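Local coordinates for glutaminyl-tRNA synthetase (Saccharomyces cerevisiae, PDB 3TL4), which joins glutamine to its tRNA at the expense of ATP, the piece here being the appended tRNA-binding domain of the longer enzyme, at residues K153-K156 and E157-W160; P168-D171 and Q172-K176. One frame throughout, in Å; residues are numbered along the deposited sequence.

Contact 1 of 2, residues K153-K156 and E157-W160; sequences KNLK and ELKW
Leu155 and Leu158 both set CG beside the backbone N and anti to the carbonyl carbon (chi1 -70° and -60°), and with chi2 extended in each the two side chains run alongside one another in the same direction. They meet methyl to methyl, CD1 of Leu155 lying 4.0 Å from CD1 of Leu158; the apolar branch of leucine allows this, and in Leu158 it also suits a buried place. The main chain between them is a tight turn, closed by an i to i+3 bond of 2.9 Å from Leu158 N to Leu155 O, with the donor well above the carbonyl plane. A weaker bond of 3.4 Å, from Lys159 N to Lys156 O, follows it. Outside the turn, Glu157 bends at chi2 (83°) and crosses the chain of Lys156, giving a long salt bridge of 3.9 Å between Lys156 NZ and Glu157 OE2, a loose pairing of two charges at the surface. A water donates to Leu158 O at 2.9 Å and also to Lys153 O, tying the end of the preceding helix to the turn. Leu158 packs on Phe166 of helix 166-178 and, together with Glu157, on Tyr125 of helix 119-132, while Trp160 lies against helix 85-98.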
loop_
_atom_site.group_PDB
_atom_site.type_symbol
_atom_site.label_atom_id
_atom_site.label_comp_id
_atom_site.label_asym_id
_atom_site.label_seq_id
_atom_site.Cartn_x
_atom_site.Cartn_y
_atom_site.Cartn_z
ATOM N N LYS A 153 -2.576 -14.235 0.165
ATOM C CA LYS A 153 -1.979 -12.908 0.314
ATOM C C LYS A 153 -0.563 -12.871 -0.262
ATOM O O LYS A 153 -0.166 -11.900 -0.898
ATOM C CB LYS A 153 -1.945 -12.481 1.783
ATOM C CG LYS A 153 -3.295 -12.099 2.345
ATOM C CD LYS A 153 -3.167 -11.473 3.729
ATOM C CE LYS A 153 -2.846 -12.521 4.780
ATOM N NZ LYS A 153 -2.918 -11.973 6.163
ATOM N N ASN A 154 0.187 -13.940 -0.038
ATOM C CA ASN A 154 1.577 -14.015 -0.471
ATOM C C ASN A 154 1.765 -14.305 -1.986
ATOM O O ASN A 154 2.877 -14.296 -2.474
ATOM C CB ASN A 154 2.311 -15.047 0.397
ATOM C CG ASN A 154 3.780 -15.202 0.037
ATOM O OD1 ASN A 154 4.226 -16.289 -0.351
ATOM N ND2 ASN A 154 4.545 -14.121 0.178
ATOM N N LEU A 155 0.689 -14.563 -2.726
ATOM C CA LEU A 155 0.806 -14.822 -4.162
ATOM C C LEU A 155 1.269 -13.549 -4.846
ATOM O O LEU A 155 0.653 -12.501 -4.668
ATOM C CB LEU A 155 -0.547 -15.229 -4.753
ATOM C CG LEU A 155 -1.115 -16.592 -4.377
ATOM C CD1 LEU A 155 -2.480 -16.810 -5.024
ATOM C CD2 LEU A 155 -0.125 -17.696 -4.778
ATOM N N LYS A 156 2.350 -13.627 -5.617
ATOM C CA LYS A 156 2.912 -12.433 -6.262
ATOM C C LYS A 156 1.991 -11.816 -7.314
ATOM O O LYS A 156 2.110 -10.645 -7.614
ATOM C CB LYS A 156 4.280 -12.727 -6.889
ATOM C CG LYS A 156 4.226 -13.567 -8.150
ATOM C CD LYS A 156 5.563 -14.258 -8.397
ATOM C CE LYS A 156 5.476 -15.266 -9.533
ATOM N NZ LYS A 156 5.368 -14.592 -10.855
ATOM N N GLU A 157 1.082 -12.605 -7.872
ATOM C CA GLU A 157 0.093 -12.064 -8.800
ATOM C C GLU A 157 -0.889 -11.138 -8.088
ATOM O O GLU A 157 -1.534 -10.306 -8.729
ATOM C CB GLU A 157 -0.677 -13.185 -9.504
ATOM C CG GLU A 157 0.154 -14.047 -10.436
ATOM C CD GLU A 157 0.915 -15.147 -9.711
ATOM O OE1 GLU A 157 0.762 -15.277 -8.471
ATOM O OE2 GLU A 157 1.670 -15.879 -10.389
ATOM N N LEU A 158 -0.993 -11.282 -6.766
ATOM C CA LEU A 158 -1.937 -10.492 -5.963
ATOM C C LEU A 158 -1.278 -9.373 -5.155
ATOM O O LEU A 158 -1.921 -8.752 -4.310
ATOM C CB LEU A 158 -2.741 -11.398 -5.022
ATOM C CG LEU A 158 -3.556 -12.449 -5.775
ATOM C CD1 LEU A 158 -4.409 -13.262 -4.812
ATOM C CD2 LEU A 158 -4.406 -11.751 -6.825
ATOM N N LYS A 159 -0.003 -9.127 -5.409
ATOM C CA LYS A 159 0.720 -8.068 -4.714
ATOM C C LYS A 159 -0.039 -6.745 -4.698
ATOM O O LYS A 159 -0.116 -6.078 -3.668
ATOM C CB LYS A 159 2.086 -7.849 -5.362
ATOM C CG LYS A 159 2.878 -6.708 -4.733
ATOM C CD LYS A 159 4.243 -6.552 -5.386
ATOM C CE LYS A 159 5.169 -5.706 -4.516
ATOM N NZ LYS A 159 6.455 -5.390 -5.199
ATOM N N TRP A 160 -0.596 -6.371 -5.845
ATOM C CA TRP A 160 -1.253 -5.072 -5.987
ATOM C C TRP A 160 -2.767 -5.118 -5.810
ATOM O O TRP A 160 -3.436 -4.094 -5.926
ATOM C CB TRP A 160 -0.904 -4.451 -7.339
ATOM C CG TRP A 160 0.573 -4.298 -7.543
ATOM C CD1 TRP A 160 1.338 -4.893 -8.504
ATOM C CD2 TRP A 160 1.471 -3.515 -6.745
ATOM N NE1 TRP A 160 2.650 -4.516 -8.370
ATOM C CE2 TRP A 160 2.761 -3.673 -7.295
ATOM C CE3 TRP A 160 1.308 -2.693 -5.624
ATOM C CZ2 TRP A 160 3.884 -3.041 -6.758
ATOM C CZ3 TRP A 160 2.418 -2.064 -5.097
ATOM C CH2 TRP A 160 3.692 -2.240 -5.666
HETATM O O HOH W 1 -1.521 -9.039 -1.456
#

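Contact 2 of 2, residues P168-D171 and Q172-K176; sequences PIID and QEVLK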
loop_
_atom_site.group_PDB
_atom_site.type_symbol
_atom_site.label_atom_id
_atom_site.label_comp_id
_atom_site.label_asym_id
_atom_site.label_seq_id
_atom_site.Cartn_x
_atom_site.Cartn_y
_atom_site.Cartn_z
ATOM N N PRO A 168 -13.628 -13.104 1.634
ATOM C CA PRO A 168 -14.939 -13.524 1.121
ATOM C C PRO A 168 -14.827 -14.420 -0.105
ATOM O O PRO A 168 -15.598 -15.368 -0.257
ATOM C CB PRO A 168 -15.605 -12.202 0.728
ATOM C CG PRO A 168 -14.909 -11.168 1.559
ATOM C CD PRO A 168 -13.495 -11.639 1.679
ATOM N N ILE A 169 -13.884 -14.128 -0.990
ATOM C CA ILE A 169 -13.767 -14.952 -2.185
ATOM C C ILE A 169 -13.257 -16.349 -1.840
ATOM O O ILE A 169 -13.685 -17.338 -2.440
ATOM C CB ILE A 169 -12.903 -14.296 -3.257
ATOM C CG1 ILE A 169 -13.603 -13.037 -3.789
ATOM C CG2 ILE A 169 -12.642 -15.279 -4.370
ATOM C CD1 ILE A 169 -12.637 -12.016 -4.377
ATOM N N ILE A 170 -12.368 -16.428 -0.852
ATOM C CA ILE A 170 -11.901 -17.715 -0.346
ATOM C C ILE A 170 -13.000 -18.535 0.315
ATOM O O ILE A 170 -13.137 -19.723 0.038
ATOM C CB ILE A 170 -10.755 -17.564 0.656
ATOM C CG1 ILE A 170 -9.503 -17.078 -0.068
ATOM C CG2 ILE A 170 -10.496 -18.898 1.351
ATOM C CD1 ILE A 170 -8.385 -16.656 0.851
ATOM N N ASP A 171 -13.765 -17.906 1.205
ATOM C CA ASP A 171 -14.902 -18.571 1.833
ATOM C C ASP A 171 -15.857 -19.163 0.787
ATOM O O ASP A 171 -16.303 -20.298 0.918
ATOM C CB ASP A 171 -15.647 -17.620 2.775
ATOM C CG ASP A 171 -14.856 -17.315 4.059
ATOM O OD1 ASP A 171 -13.898 -18.058 4.382
ATOM O OD2 ASP A 171 -15.199 -16.329 4.752
ATOM N N GLN A 172 -16.150 -18.407 -0.264
ATOM C CA GLN A 172 -17.035 -18.897 -1.313
ATOM C C GLN A 172 -16.445 -20.085 -2.073
ATOM O O GLN A 172 -17.120 -21.061 -2.335
ATOM C CB GLN A 172 -17.326 -17.792 -2.308
ATOM C CG GLN A 172 -17.894 -16.520 -1.730
ATOM C CD GLN A 172 -18.091 -15.484 -2.824
ATOM O OE1 GLN A 172 -18.899 -15.679 -3.736
ATOM N NE2 GLN A 172 -17.328 -14.402 -2.767
ATOM N N GLU A 173 -15.183 -19.989 -2.444
ATOM C CA GLU A 173 -14.557 -21.049 -3.222
ATOM C C GLU A 173 -14.369 -22.324 -2.420
ATOM O O GLU A 173 -14.500 -23.414 -2.949
ATOM C CB GLU A 173 -13.232 -20.570 -3.791
ATOM C CG GLU A 173 -13.419 -19.438 -4.810
ATOM C CD GLU A 173 -14.324 -19.857 -5.949
ATOM O OE1 GLU A 173 -14.113 -20.968 -6.484
ATOM O OE2 GLU A 173 -15.245 -19.091 -6.305
ATOM N N VAL A 174 -14.066 -22.185 -1.138
ATOM C CA VAL A 174 -13.833 -23.341 -0.286
ATOM C C VAL A 174 -15.125 -24.110 -0.094
ATOM O O VAL A 174 -15.143 -25.343 -0.133
ATOM C CB VAL A 174 -13.204 -22.915 1.065
ATOM C CG1 VAL A 174 -13.249 -24.034 2.047
ATOM C CG2 VAL A 174 -11.764 -22.479 0.841
ATOM N N LEU A 175 -16.216 -23.370 0.073
ATOM C CA LEU A 175 -17.556 -23.960 0.154
ATOM C C LEU A 175 -17.832 -24.874 -1.036
ATOM O O LEU A 175 -18.383 -25.960 -0.862
ATOM C CB LEU A 175 -18.624 -22.860 0.228
ATOM C CG LEU A 175 -20.103 -23.249 0.337
ATOM C CD1 LEU A 175 -20.364 -24.200 1.520
ATOM C CD2 LEU A 175 -20.970 -21.987 0.435
ATOM N N LYS A 176 -17.455 -24.445 -2.242
ATOM C CA LYS A 176 -17.736 -25.245 -3.439
ATOM C C LYS A 176 -17.107 -26.637 -3.372
ATOM O O LYS A 176 -17.694 -27.620 -3.825
ATOM C CB LYS A 176 -17.261 -24.520 -4.700
ATOM C CG LYS A 176 -17.998 -23.228 -4.967
ATOM C CD LYS A 176 -17.331 -22.396 -6.066
ATOM C CE LYS A 176 -18.022 -21.039 -6.185
ATOM N NZ LYS A 176 -17.297 -20.120 -7.107
#
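From Pro168 to Lys176 the main chain is helical, and four successive i to i+4 bonds of 2.9 to 3.2 Å join its two halves: Gln172 N to Pro168 O, Glu173 N to Ile169 O, Val174 N to Ile170 O and Leu175 N to Asp171 O. Gln172 adds a weak side-chain bond, NE2 to Pro168 O at 3.2 Å; with CG beside its own backbone N (chi1 -55°) and the chain extended beyond, its amide folds back along the helix and gives Pro168 O a second, weaker donor. The same NE2 lies 4.1 Å from Ile169 CG1. With an alanine here, Pro168 O would probably keep its main-chain donor alone, and Ile169 CG1 would lose the amide beside it. This is one amphipathic helix of an all-helical domain: Ile169 turns to Val122 on helix 119-132, and Ile170 to Phe149 and Val152 on helix 145-153. On that apolar side Ile170 and Val174 lie side by side, their CG2 methyls 3.8 Å apart, the short branched side chains suiting the surface that faces helix 145-153. Glu173 is buried, and a salt bridge from its OE2 to Arg123 of helix 119-132 probably favours its charged form. Asp171 OD1 pairs instead with Lys167, one turn back.

In the fold
The turn at 153-160 comes first along the chain: it follows helix 145-153, and a loop then leads into helix 166-178, which carries contact 2. Their centres are 18 Å apart, and about 6 Å separates their nearest atoms. Common neighbours connect them, since both pack on helix 119-132. Lys153 of contact 1 makes a cation-pi interaction with Phe149 of helix 145-153, a helix that contact 2 also packs on, and touches Phe166 at the start of the helix of contact 2. Contact 1 is mainly a surface turn, about 12 Å from the centre of the chain; contact 2 is partly buried and farther out, at about 25 Å. Both belong to the appended tRNA-binding domain, not to the catalytic core.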